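Local coordinates for capsid protein (Infectious hypodermal and hematopoietic necrosis virus, PDB 3N7X) that forms the icosahedral shell of a shrimp densovirus from sixty copies of one beta-barrel subunit, probably to enclose and protect the viral DNA, at residues A[44-49]-A[295-300]; A[91-96]-A[169-174]; A[151-156]-A[262-267]; A[163-168]-A[178-183]; A[217-222]-A[249-254]. One frame throughout, in Å; residues are numbered along the deposited sequence.

Interaction 1 of 5, residues A[44-49]-A[295-300]; sequences DSIHIT and VRLPPQ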
# COMPACT_ATOMS: atom_id res chain seq x y z
N ASP A 44 24.28 78.39 31.50
CA ASP A 44 23.09 77.90 32.19
C ASP A 44 22.11 79.04 32.48
O ASP A 44 22.50 80.21 32.60
CB ASP A 44 23.46 77.10 33.46
CG ASP A 44 24.60 77.70 34.25
OD1 ASP A 44 25.40 78.50 33.69
OD2 ASP A 44 24.72 77.34 35.45
N SER A 45 20.83 78.70 32.58
CA SER A 45 19.81 79.71 32.78
C SER A 45 18.64 79.24 33.63
O SER A 45 18.58 78.09 34.05
CB SER A 45 19.29 80.15 31.42
OG SER A 45 18.80 79.03 30.69
N ILE A 46 17.70 80.15 33.86
CA ILE A 46 16.50 79.85 34.63
C ILE A 46 15.27 80.31 33.85
O ILE A 46 15.37 81.16 32.97
CB ILE A 46 16.51 80.57 35.98
CG1 ILE A 46 16.70 82.07 35.75
CG2 ILE A 46 17.60 80.00 36.87
CD1 ILE A 46 16.54 82.90 37.01
N HIS A 47 14.12 79.74 34.18
CA HIS A 47 12.87 80.07 33.50
C HIS A 47 11.85 80.66 34.46
O HIS A 47 11.64 80.15 35.56
CB HIS A 47 12.29 78.82 32.84
CG HIS A 47 13.14 78.28 31.73
ND1 HIS A 47 12.94 78.62 30.41
CD2 HIS A 47 14.22 77.46 31.75
CE1 HIS A 47 13.86 78.03 29.66
NE2 HIS A 47 14.65 77.32 30.45
N ILE A 48 11.21 81.75 34.04
CA ILE A 48 10.21 82.41 34.86
C ILE A 48 8.96 82.64 34.03
O ILE A 48 9.03 83.19 32.93
CB ILE A 48 10.68 83.80 35.38
CG1 ILE A 48 11.94 83.68 36.22
CG2 ILE A 48 9.58 84.43 36.22
CD1 ILE A 48 13.21 83.57 35.43
N THR A 49 7.82 82.22 34.56
CA THR A 49 6.55 82.41 33.87
C THR A 49 5.77 83.55 34.53
O THR A 49 5.72 83.65 35.75
CB THR A 49 5.69 81.14 33.91
OG1 THR A 49 6.32 80.11 33.14
CG2 THR A 49 4.30 81.41 33.33
N VAL A 295 16.01 83.56 31.68
CA VAL A 295 17.07 84.47 32.08
C VAL A 295 18.36 83.72 32.28
O VAL A 295 18.41 82.64 32.88
CB VAL A 295 16.71 85.21 33.37
CG1 VAL A 295 17.83 86.17 33.74
CG2 VAL A 295 15.40 85.97 33.20
N ARG A 296 19.42 84.34 31.79
CA ARG A 296 20.76 83.81 31.85
C ARG A 296 21.35 84.03 33.25
O ARG A 296 21.15 85.08 33.86
CB ARG A 296 21.55 84.52 30.76
CG ARG A 296 22.90 84.01 30.49
CD ARG A 296 22.93 82.65 29.84
NE ARG A 296 24.34 82.29 29.81
CZ ARG A 296 25.18 82.67 28.86
NH1 ARG A 296 24.75 83.39 27.83
NH2 ARG A 296 26.47 82.41 28.98
N LEU A 297 22.07 83.04 33.78
CA LEU A 297 22.68 83.16 35.11
C LEU A 297 24.06 83.81 35.06
O LEU A 297 24.75 83.75 34.04
CB LEU A 297 22.83 81.78 35.76
CG LEU A 297 21.58 81.09 36.32
CD1 LEU A 297 21.93 79.67 36.73
CD2 LEU A 297 21.07 81.88 37.51
N PRO A 298 24.47 84.45 36.16
CA PRO A 298 25.80 85.07 36.14
C PRO A 298 26.84 83.95 36.18
O PRO A 298 26.51 82.81 36.53
CB PRO A 298 25.81 85.94 37.39
CG PRO A 298 24.84 85.26 38.29
CD PRO A 298 23.73 84.84 37.37
N PRO A 299 28.09 84.24 35.82
CA PRO A 299 29.13 83.21 35.84
C PRO A 299 29.56 82.83 37.25
O PRO A 299 29.22 83.51 38.22
CB PRO A 299 30.26 83.86 35.06
CG PRO A 299 30.15 85.29 35.50
CD PRO A 299 28.65 85.55 35.43
N GLN A 300 30.31 81.73 37.36
CA GLN A 300 30.82 81.31 38.65
C GLN A 300 31.85 82.38 39.01
O GLN A 300 32.32 83.10 38.14
CB GLN A 300 31.51 79.95 38.54
CG GLN A 300 30.61 78.79 38.14
CD GLN A 300 29.55 78.48 39.19
OE1 GLN A 300 29.56 79.03 40.28
NE2 GLN A 300 28.64 77.57 38.86
O HOH W 1 24.88 81.60 32.40
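I46 and V295 carry the backbone bonding as an antiparallel hydrogen-bonded pair: I46 N meets V295 O at 2.8 Å, and V295 N returns to I46 O at 2.8 Å. S45 and R296 form the neighbouring non-hydrogen-bonded pair. Past the end of the strand L297 N still donates to D44 O (3.1 Å, 167° at the hydrogen).

A water extends the pairing where the chains begin to part. It accepts from R296 NE at 2.7 Å and lies within bonding reach of D44 O and L297 O. The bend of R296 at its second torsion (chi2 69°) folds the chain back toward D44, whose carbonyl oxygen sits at the edge of the guanidinium.

These segments join strands 45-59 and 281-296, partners in the large antiparallel sheet of the capsid beta-barrel, consistent with the jelly roll of parvoviruses.

Apolar contacts fill the face of I46 and V295. I46 CG1 runs beside V295 CB (3.9 Å), while I46 CG2 crosses L297 CD2 (4.0 Å) at about a right angle, and I48 CD1 reaches V295 CG2 (3.9 Å). Branched residues suit this face, which helix 97-109 covers with M105 and M106.

The charged ends are taken up by other subunits: D44 forms a salt bridge with R98 of a neighbouring subunit, and R296 another with the C-terminal N329 of a further subunit.

Interaction 2 of 5, residues A[91-96]-A[169-174]; sequences SSATET and VTLAKW
A93 and A172 bring a beta hairpin and the first turn of a helix together: strand 93-95, paired with strand 84-86, lies against the N-terminal end of helix 171-176. Small residues suit the crossing, because the methyl of A172 can come within 3.7 Å of the backbone, CB against A93 N, and the CA atoms of the two alanines are 4.6 Å apart.

The tight side is apolar. A93 CB points at the helix and meets A172 CB at 4.2 Å and L171 CD2 at 4.0 Å. L171 swings its CG opposite its own N (chi1 172°), which lays the branched end beside the A93 methyl; the same leucine packs on Y84 of the partner strand, so it belongs to the buried side.

Toward S91 and S92 the contact is looser and partly exposed. A172 CB stands 4.1 Å from S91 O, and the S92 hydroxyl is hydrogen-bonded to D90. S91 O also receives a weak hydrogen bond from Q176, a residue seen to bind calcium in this protein, which places the contact near that site.

The helix start is held by its own N-cap: K173 N donates to T170 OG1 at 3.2 Å, with 161° at the hydrogen.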
# COMPACT_ATOMS: atom_id res chain seq x y z
N SER A 91 -3.90 102.24 41.14
CA SER A 91 -4.00 101.69 39.80
C SER A 91 -2.90 102.17 38.86
O SER A 91 -3.09 102.24 37.65
CB SER A 91 -5.37 102.03 39.19
OG SER A 91 -6.42 101.46 39.95
N SER A 92 -1.74 102.50 39.42
CA SER A 92 -0.61 102.96 38.61
C SER A 92 0.22 101.75 38.21
O SER A 92 0.10 100.67 38.81
CB SER A 92 0.26 103.94 39.40
OG SER A 92 0.96 103.28 40.44
N ALA A 93 1.07 101.91 37.20
CA ALA A 93 1.91 100.81 36.76
C ALA A 93 3.00 100.54 37.79
O ALA A 93 3.61 101.47 38.32
CB ALA A 93 2.54 101.13 35.41
N THR A 94 3.23 99.27 38.10
CA THR A 94 4.25 98.89 39.06
C THR A 94 4.79 97.52 38.62
O THR A 94 4.06 96.71 38.06
CB THR A 94 3.67 98.81 40.50
OG1 THR A 94 4.74 98.64 41.44
CG2 THR A 94 2.71 97.63 40.64
N GLU A 95 6.07 97.27 38.86
CA GLU A 95 6.61 95.99 38.43
C GLU A 95 6.11 94.82 39.27
O GLU A 95 5.85 94.96 40.47
CB GLU A 95 8.15 96.04 38.41
CG GLU A 95 8.78 96.82 39.54
CD GLU A 95 10.29 96.97 39.37
OE1 GLU A 95 10.73 97.50 38.32
OE2 GLU A 95 11.04 96.58 40.30
N THR A 96 5.96 93.66 38.62
CA THR A 96 5.51 92.45 39.29
C THR A 96 6.64 91.94 40.18
O THR A 96 7.81 92.20 39.91
CB THR A 96 5.19 91.34 38.27
OG1 THR A 96 6.35 91.08 37.48
CG2 THR A 96 4.04 91.76 37.37
N VAL A 169 -0.75 109.04 26.41
CA VAL A 169 -1.08 107.77 27.05
C VAL A 169 0.11 107.22 27.86
O VAL A 169 1.26 107.33 27.44
CB VAL A 169 -1.55 106.74 25.99
CG1 VAL A 169 -0.44 106.50 24.99
CG2 VAL A 169 -1.97 105.46 26.67
N THR A 170 -0.18 106.64 29.02
CA THR A 170 0.84 106.08 29.89
C THR A 170 0.82 104.56 29.91
O THR A 170 -0.14 103.94 29.44
CB THR A 170 0.63 106.53 31.35
OG1 THR A 170 -0.57 105.93 31.85
CG2 THR A 170 0.50 108.04 31.43
N LEU A 171 1.86 103.95 30.47
CA LEU A 171 1.91 102.50 30.56
C LEU A 171 0.72 102.01 31.39
O LEU A 171 0.12 100.98 31.08
CB LEU A 171 3.21 102.04 31.20
CG LEU A 171 3.27 100.54 31.51
CD1 LEU A 171 3.03 99.75 30.24
CD2 LEU A 171 4.62 100.16 32.12
N ALA A 172 0.39 102.75 32.45
CA ALA A 172 -0.73 102.36 33.30
C ALA A 172 -2.02 102.23 32.48
O ALA A 172 -2.78 101.27 32.65
CB ALA A 172 -0.92 103.38 34.42
N LYS A 173 -2.26 103.19 31.60
CA LYS A 173 -3.46 103.16 30.76
C LYS A 173 -3.51 101.88 29.92
O LYS A 173 -4.53 101.18 29.89
CB LYS A 173 -3.49 104.38 29.83
CG LYS A 173 -3.73 105.70 30.55
CD LYS A 173 -5.21 105.93 30.83
CE LYS A 173 -5.99 106.18 29.53
NZ LYS A 173 -7.45 106.42 29.75
N TRP A 174 -2.40 101.57 29.25
CA TRP A 174 -2.33 100.37 28.43
C TRP A 174 -2.60 99.11 29.25
O TRP A 174 -3.24 98.17 28.77
CB TRP A 174 -0.97 100.25 27.76
CG TRP A 174 -0.78 101.15 26.58
CD1 TRP A 174 0.00 102.27 26.52
CD2 TRP A 174 -1.34 100.98 25.27
NE1 TRP A 174 -0.02 102.79 25.25
CE2 TRP A 174 -0.84 102.02 24.47
CE3 TRP A 174 -2.21 100.04 24.70
CZ2 TRP A 174 -1.17 102.15 23.11
CZ3 TRP A 174 -2.54 100.17 23.35
CH2 TRP A 174 -2.02 101.22 22.58

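Interaction 3 of 5, residues A[151-156]-A[262-267]; sequences IFKDTT and QQIFMR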
# COMPACT_ATOMS: atom_id res chain seq x y z
N ILE A 151 -12.78 92.16 15.55
CA ILE A 151 -11.33 92.08 15.73
C ILE A 151 -10.65 92.08 14.37
O ILE A 151 -10.98 91.26 13.51
CB ILE A 151 -10.96 90.81 16.53
CG1 ILE A 151 -11.67 90.84 17.88
CG2 ILE A 151 -9.45 90.73 16.71
CD1 ILE A 151 -11.54 89.57 18.67
N PHE A 152 -9.70 92.98 14.19
CA PHE A 152 -8.98 93.13 12.92
C PHE A 152 -7.47 92.97 13.02
O PHE A 152 -6.87 93.13 14.08
CB PHE A 152 -9.25 94.51 12.33
CG PHE A 152 -10.71 94.85 12.15
CD1 PHE A 152 -11.41 94.43 11.02
CD2 PHE A 152 -11.38 95.60 13.11
CE1 PHE A 152 -12.75 94.77 10.84
CE2 PHE A 152 -12.72 95.95 12.94
CZ PHE A 152 -13.41 95.53 11.81
N LYS A 153 -6.86 92.66 11.87
CA LYS A 153 -5.41 92.53 11.73
C LYS A 153 -5.13 93.08 10.33
O LYS A 153 -5.87 92.80 9.38
CB LYS A 153 -4.95 91.07 11.79
CG LYS A 153 -5.02 90.41 13.15
CD LYS A 153 -4.54 88.96 13.05
CE LYS A 153 -4.67 88.20 14.37
NZ LYS A 153 -4.11 86.82 14.27
N ASP A 154 -4.07 93.88 10.21
CA ASP A 154 -3.72 94.47 8.92
C ASP A 154 -2.84 93.50 8.14
O ASP A 154 -1.62 93.65 8.09
CB ASP A 154 -3.00 95.80 9.15
CG ASP A 154 -2.47 96.42 7.86
OD1 ASP A 154 -3.02 96.12 6.78
OD2 ASP A 154 -1.51 97.22 7.94
N THR A 155 -3.46 92.50 7.53
CA THR A 155 -2.72 91.50 6.78
C THR A 155 -2.37 91.90 5.35
O THR A 155 -1.44 91.35 4.77
CB THR A 155 -3.48 90.16 6.72
OG1 THR A 155 -4.78 90.37 6.15
CG2 THR A 155 -3.63 89.57 8.11
N THR A 156 -3.12 92.84 4.79
CA THR A 156 -2.87 93.25 3.41
C THR A 156 -1.86 94.39 3.28
O THR A 156 -1.61 94.87 2.17
CB THR A 156 -4.17 93.65 2.70
OG1 THR A 156 -4.81 94.71 3.41
CG2 THR A 156 -5.11 92.45 2.62
N GLN A 262 1.16 90.02 13.52
CA GLN A 262 0.22 91.13 13.61
C GLN A 262 -0.42 91.30 14.98
O GLN A 262 -0.81 90.32 15.61
CB GLN A 262 -0.89 90.95 12.58
CG GLN A 262 -0.39 90.83 11.16
CD GLN A 262 0.26 92.10 10.68
OE1 GLN A 262 1.18 92.06 9.87
NE2 GLN A 262 -0.22 93.23 11.18
N GLN A 263 -0.51 92.55 15.44
CA GLN A 263 -1.18 92.82 16.71
C GLN A 263 -2.64 93.00 16.32
O GLN A 263 -2.95 93.11 15.13
CB GLN A 263 -0.64 94.10 17.38
CG GLN A 263 -0.70 95.37 16.55
CD GLN A 263 0.59 95.64 15.78
OE1 GLN A 263 0.95 94.90 14.86
NE2 GLN A 263 1.30 96.70 16.17
N ILE A 264 -3.54 93.01 17.29
CA ILE A 264 -4.95 93.13 16.95
C ILE A 264 -5.56 94.50 17.22
O ILE A 264 -5.08 95.26 18.05
CB ILE A 264 -5.78 92.06 17.67
CG1 ILE A 264 -5.62 92.20 19.18
CG2 ILE A 264 -5.33 90.68 17.23
CD1 ILE A 264 -6.41 91.18 19.96
N PHE A 265 -6.64 94.78 16.49
CA PHE A 265 -7.38 96.03 16.61
C PHE A 265 -8.84 95.65 16.81
O PHE A 265 -9.30 94.67 16.22
CB PHE A 265 -7.19 96.86 15.34
CG PHE A 265 -5.78 97.31 15.13
CD1 PHE A 265 -5.28 98.42 15.80
CD2 PHE A 265 -4.93 96.60 14.28
CE1 PHE A 265 -3.95 98.81 15.64
CE2 PHE A 265 -3.60 96.98 14.12
CZ PHE A 265 -3.11 98.10 14.80
N MET A 266 -9.56 96.41 17.63
CA MET A 266 -10.95 96.07 17.91
C MET A 266 -11.88 97.25 18.05
O MET A 266 -11.45 98.40 18.12
CB MET A 266 -11.05 95.27 19.21
CG MET A 266 -10.13 94.08 19.29
SD MET A 266 -9.45 93.94 20.95
CE MET A 266 -8.34 95.36 20.94
N ARG A 267 -13.17 96.93 18.10
CA ARG A 267 -14.25 97.90 18.29
C ARG A 267 -15.54 97.12 18.36
O ARG A 267 -15.72 96.14 17.63
CB ARG A 267 -14.32 98.90 17.14
CG ARG A 267 -15.01 98.39 15.88
CD ARG A 267 -15.21 99.51 14.88
NE ARG A 267 -15.86 99.04 13.66
CZ ARG A 267 -16.18 99.82 12.63
NH1 ARG A 267 -15.89 101.11 12.65
NH2 ARG A 267 -16.78 99.29 11.57
O HOH W 2 -0.83 87.32 14.54
O HOH W 3 -2.47 94.10 12.53
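Where K153 CB still rests against Q262 CB (4.1 Å), the two strands have already separated, and a water carries the pairing onward: it accepts from D154 N at 2.8 Å and donates to Q263 O at 2.8 Å. The parting coincides with an inverse gamma turn centred on D154, whose carboxylate accepts hydrogen bonds from L158 N and H159 N, just beyond the turn.

Direct bonding is concentrated at F152 and F265. F152 N donates to F265 O at 2.7 Å; the return bond from F265 N to F152 O, 2.9 Å, is more bent.

Two faces result. On one, I151 lies alongside M266, CG1 to CG at 3.9 Å, and its CG2 branch sits beside I264 CB. K153, extended beyond CG, sends its aliphatic CE across I264 CG2 (3.8 Å), so that its long chain covers the isoleucine while its amine makes a cation-pi contact with F199. On the other face lie the buried F152 and F265. R267 CG meets the edge of the F152 ring, and the arginine forms a salt bridge with E150 and bonds Y55 of a neighbouring subunit, itself a residue seen to bind calcium.

Strands 149-153 and 264-268 are thus inner neighbours in the seven-stranded antiparallel sheet, consistent with one wall of the parvovirus jelly-roll barrel.

Interaction 4 of 5, residues A[163-168]-A[178-183]; sequences STKETD and PQLVTV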
# COMPACT_ATOMS: atom_id res chain seq x y z
N SER A 163 -0.54 106.56 15.26
CA SER A 163 -0.45 107.27 16.53
C SER A 163 -1.70 106.99 17.33
O SER A 163 -2.76 106.71 16.77
CB SER A 163 -0.36 108.79 16.31
OG SER A 163 0.91 109.15 15.80
N THR A 164 -1.57 107.04 18.65
CA THR A 164 -2.70 106.82 19.54
C THR A 164 -3.59 108.05 19.38
O THR A 164 -3.11 109.13 19.03
CB THR A 164 -2.23 106.72 20.99
OG1 THR A 164 -1.26 107.74 21.24
CG2 THR A 164 -1.60 105.37 21.26
N LYS A 165 -4.89 107.91 19.63
CA LYS A 165 -5.79 109.05 19.51
C LYS A 165 -5.32 110.13 20.49
O LYS A 165 -5.31 111.32 20.16
CB LYS A 165 -7.23 108.64 19.83
CG LYS A 165 -8.24 109.74 19.53
CD LYS A 165 -9.65 109.33 19.91
CE LYS A 165 -10.65 110.44 19.65
NZ LYS A 165 -12.03 110.06 20.07
N GLU A 166 -4.94 109.72 21.69
CA GLU A 166 -4.43 110.65 22.69
C GLU A 166 -2.94 110.41 22.75
O GLU A 166 -2.50 109.27 22.91
CB GLU A 166 -5.04 110.36 24.04
CG GLU A 166 -6.53 110.45 24.03
CD GLU A 166 -7.11 110.46 25.41
OE1 GLU A 166 -6.81 109.52 26.19
OE2 GLU A 166 -7.86 111.41 25.73
N THR A 167 -2.16 111.46 22.63
CA THR A 167 -0.71 111.30 22.63
C THR A 167 -0.01 111.38 23.97
O THR A 167 1.21 111.46 24.04
CB THR A 167 -0.08 112.32 21.69
OG1 THR A 167 -0.68 113.60 21.95
CG2 THR A 167 -0.32 111.90 20.21
N ASP A 168 -0.79 111.33 25.04
CA ASP A 168 -0.21 111.40 26.37
C ASP A 168 -0.53 110.12 27.14
O ASP A 168 -0.58 110.13 28.38
CB ASP A 168 -0.77 112.60 27.13
CG ASP A 168 -2.30 112.61 27.16
OD1 ASP A 168 -2.87 113.26 28.06
OD2 ASP A 168 -2.93 111.97 26.28
N PRO A 178 -6.89 98.25 26.38
CA PRO A 178 -6.29 98.50 25.07
C PRO A 178 -6.67 99.95 24.76
O PRO A 178 -7.78 100.38 25.07
CB PRO A 178 -7.01 97.51 24.17
CG PRO A 178 -7.21 96.34 25.10
CD PRO A 178 -7.67 97.00 26.38
N GLN A 179 -5.75 100.71 24.16
CA GLN A 179 -6.02 102.11 23.86
C GLN A 179 -6.38 102.37 22.40
O GLN A 179 -6.03 101.59 21.51
CB GLN A 179 -4.81 102.95 24.26
CG GLN A 179 -4.47 102.85 25.74
CD GLN A 179 -5.64 103.29 26.62
OE1 GLN A 179 -6.14 104.40 26.47
NE2 GLN A 179 -6.06 102.42 27.53
N LEU A 180 -7.07 103.48 22.15
CA LEU A 180 -7.47 103.83 20.79
C LEU A 180 -6.31 104.31 19.93
O LEU A 180 -5.45 105.08 20.38
CB LEU A 180 -8.56 104.90 20.81
CG LEU A 180 -9.96 104.46 21.23
CD1 LEU A 180 -10.89 105.66 21.18
CD2 LEU A 180 -10.46 103.35 20.30
N VAL A 181 -6.30 103.85 18.69
CA VAL A 181 -5.27 104.21 17.72
C VAL A 181 -5.99 104.73 16.48
O VAL A 181 -6.97 104.14 16.03
CB VAL A 181 -4.41 102.99 17.34
CG1 VAL A 181 -3.51 103.33 16.17
CG2 VAL A 181 -3.56 102.56 18.53
N THR A 182 -5.51 105.85 15.94
CA THR A 182 -6.13 106.41 14.76
C THR A 182 -5.62 105.68 13.53
O THR A 182 -4.44 105.75 13.20
CB THR A 182 -5.82 107.92 14.64
OG1 THR A 182 -6.33 108.60 15.78
CG2 THR A 182 -6.45 108.50 13.38
N VAL A 183 -6.52 104.97 12.85
CA VAL A 183 -6.14 104.21 11.67
C VAL A 183 -6.41 104.95 10.36
O VAL A 183 -5.74 104.72 9.36
CB VAL A 183 -6.87 102.84 11.64
CG1 VAL A 183 -6.47 102.02 12.85
CG2 VAL A 183 -8.37 103.05 11.65
O HOH W 4 -2.37 107.60 13.27
O HOH W 5 -5.38 106.61 25.10
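Ahead of the direct contacts of L180 with K165, Q179 approaches the other segment through a water: its OE1 accepts from the water at 2.7 Å, and the same water reaches E166 OE1 weakly. A glutamine suits this partly exposed end, since its NE2 can at the same time bond N177 O.

L180 is the first to touch. Its carbonyl oxygen accepts from K165 N at 3.0 Å, the donor standing 46° out of the carbonyl plane. The side chains of the two residues run side by side in the same direction, L180 CD1 to K165 CD at 4.1 Å. K165 holds CG opposite its own N (chi1 -172°) and stays extended, so its methylenes line the leucine while the ammonium is carried on toward D63, a long and weak ion pair.

Strand 161-164 and strand 179-182 are consecutive strands of the seven-stranded sheet, antiparallel neighbours joined through helix 171-176, and on its other edge strand 179-182 is bonded to strand 70-74 of the same sheet, consistent with one wall of the jelly-roll barrel.

V181 comes next, opposite T164 in a non-hydrogen-bonded pair whose side chains diverge; V181 CG1 lies 3.5 Å from S163 O. T164 OG1 bonds E166 O at 2.6 Å, within its own segment, with N321 O as a second partner, and the T164 methyl packs on W174.

T182 N then donates to S163 O at 3.0 Å. In place of a direct return bond, a water accepts from S163 N (2.9 Å) and donates to T182 O (2.8 Å).

Interaction 5 of 5, residues A[217-222]-A[249-254]; sequences TRNWYG and NLVYPA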
# COMPACT_ATOMS: atom_id res chain seq x y z
N THR A 217 14.54 83.16 19.37
CA THR A 217 15.43 82.71 20.44
C THR A 217 16.90 82.52 20.08
O THR A 217 17.65 81.94 20.87
CB THR A 217 14.92 81.39 21.04
OG1 THR A 217 14.78 80.41 20.00
CG2 THR A 217 13.57 81.60 21.71
N ARG A 218 17.32 83.00 18.92
CA ARG A 218 18.72 82.82 18.53
C ARG A 218 19.69 83.66 19.38
O ARG A 218 20.86 83.30 19.51
CB ARG A 218 18.92 83.15 17.04
CG ARG A 218 19.11 84.63 16.72
CD ARG A 218 18.99 84.83 15.22
NE ARG A 218 17.64 84.51 14.78
CZ ARG A 218 17.33 84.02 13.58
NH1 ARG A 218 18.27 83.79 12.68
NH2 ARG A 218 16.06 83.76 13.28
N ASN A 219 19.20 84.76 19.94
CA ASN A 219 20.05 85.63 20.76
C ASN A 219 19.57 85.79 22.19
O ASN A 219 18.47 85.38 22.56
CB ASN A 219 20.11 87.04 20.17
CG ASN A 219 20.58 87.06 18.74
OD1 ASN A 219 21.58 86.44 18.39
ND2 ASN A 219 19.86 87.79 17.89
N TRP A 220 20.44 86.39 23.00
CA TRP A 220 20.14 86.73 24.38
C TRP A 220 20.04 88.26 24.30
O TRP A 220 20.78 88.89 23.54
CB TRP A 220 21.28 86.35 25.33
CG TRP A 220 21.38 84.88 25.64
CD1 TRP A 220 22.33 84.01 25.20
CD2 TRP A 220 20.47 84.11 26.44
NE1 TRP A 220 22.08 82.74 25.68
CE2 TRP A 220 20.94 82.78 26.45
CE3 TRP A 220 19.31 84.42 27.17
CZ2 TRP A 220 20.30 81.75 27.15
CZ3 TRP A 220 18.66 83.40 27.86
CH2 TRP A 220 19.16 82.08 27.85
N TYR A 221 19.14 88.85 25.07
CA TYR A 221 18.96 90.30 25.05
C TYR A 221 19.23 90.88 26.42
O TYR A 221 18.97 90.24 27.44
CB TYR A 221 17.54 90.63 24.57
CG TYR A 221 17.31 90.17 23.15
CD1 TYR A 221 17.55 91.03 22.07
CD2 TYR A 221 16.95 88.85 22.87
CE1 TYR A 221 17.45 90.58 20.75
CE2 TYR A 221 16.86 88.39 21.55
CZ TYR A 221 17.11 89.26 20.50
OH TYR A 221 17.06 88.82 19.20
N GLY A 222 19.76 92.10 26.45
CA GLY A 222 20.06 92.73 27.72
C GLY A 222 19.20 93.95 28.04
O GLY A 222 18.37 94.36 27.23
N ASN A 249 29.07 91.26 16.81
CA ASN A 249 28.39 91.18 15.54
C ASN A 249 26.89 91.00 15.72
O ASN A 249 26.44 90.35 16.66
CB ASN A 249 28.94 90.01 14.74
CG ASN A 249 30.44 90.06 14.58
OD1 ASN A 249 31.11 89.03 14.61
ND2 ASN A 249 30.97 91.27 14.42
N LEU A 250 26.12 91.56 14.80
CA LEU A 250 24.68 91.42 14.82
C LEU A 250 24.34 90.03 14.30
O LEU A 250 24.93 89.56 13.33
CB LEU A 250 24.04 92.47 13.91
CG LEU A 250 22.55 92.30 13.63
CD1 LEU A 250 21.75 92.52 14.91
CD2 LEU A 250 22.13 93.27 12.54
N VAL A 251 23.40 89.36 14.96
CA VAL A 251 22.97 88.04 14.54
C VAL A 251 21.47 88.14 14.26
O VAL A 251 20.70 88.56 15.12
CB VAL A 251 23.24 86.99 15.64
CG1 VAL A 251 22.72 85.63 15.21
CG2 VAL A 251 24.73 86.91 15.91
N TYR A 252 21.07 87.77 13.05
CA TYR A 252 19.67 87.87 12.65
C TYR A 252 19.41 87.07 11.38
O TYR A 252 20.34 86.64 10.71
CB TYR A 252 19.34 89.33 12.36
CG TYR A 252 20.05 89.84 11.13
CD1 TYR A 252 21.44 89.96 11.10
CD2 TYR A 252 19.34 90.17 9.97
CE1 TYR A 252 22.11 90.40 9.96
CE2 TYR A 252 20.00 90.61 8.82
CZ TYR A 252 21.38 90.72 8.82
OH TYR A 252 22.03 91.14 7.68
N PRO A 253 18.13 86.86 11.03
CA PRO A 253 17.77 86.11 9.82
C PRO A 253 17.81 87.04 8.59
O PRO A 253 16.82 87.69 8.26
CB PRO A 253 16.36 85.62 10.13
CG PRO A 253 15.80 86.76 10.94
CD PRO A 253 16.94 87.12 11.87
N ALA A 254 18.97 87.10 7.93
CA ALA A 254 19.17 87.97 6.76
C ALA A 254 18.79 87.31 5.45
O ALA A 254 18.43 87.96 4.47
CB ALA A 254 20.63 88.39 6.69
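N219 and V251 supply the hydrogen bond of this contact: N219 ND2 donates to V251 O at 3.0 Å, with 163° at the hydrogen, approaching from 36° above the carbonyl plane. The same amide nitrogen also donates to Y221 OH at 3.3 Å. Both acceptors lie close to the amide plane, so both N-H bonds of ND2 are used and the rotation of the amide is fixed. V251 O in turn has a second donor, W242 NE1, which satisfies a carbonyl buried in the assembly.

The second kind of contact is apolar packing over a guanidinium face. P253 CD sits over the centre of the R218 guanidinium, 3.5 Å above its plane; P253 CB lies near both NH1 and NH2, and CG nearer NH2. Covering a face this way leaves the N-H edge for polar partners: NH2 forms a salt bridge with D216, and NH1 bonds the backbone of D255 of a neighbouring subunit.

V251 and P253 lie in the irregular connection between strands 220-221 and 264-268, one of the long loops that in parvoviruses build much of the capsid surface and the subunit contacts, while R218 and N219 come just before strand 220-221. Y252, beside P253, packs against Y252 of two neighbouring subunits.

Van der Waals contacts complete the contact. N219 OD1 presses on V251 CB at 3.3 Å, and V251 CG1 touches R218 CD at 3.8 Å. The bend of R218 at its third torsion (chi3 64°) turns its end from the valine over to the proline, so one long side chain spans both; the compact branched valine suits the angle between R218 and N219.

Overall arrangement
From the N terminus, strand 45-59 opens interaction 1, which closes only at 295-300 and so encloses the other four contacts. Interaction 2 opens next, at the hairpin 84-95, and closes on helix 171-176. Interaction 3 opens before that closure, so the two cross. Interaction 4 crosses interaction 2 as well, because helix 171-176 lies between its strands, and it touches interaction 2 where W174 meets Q179 and T164. Interactions 4 and 5 follow in series, both within the span of interaction 3. Interactions 3 and 4 tie the seven-stranded sheet; interaction 1 serves the other large sheet, and interaction 5 adjoins it through W220 against R296.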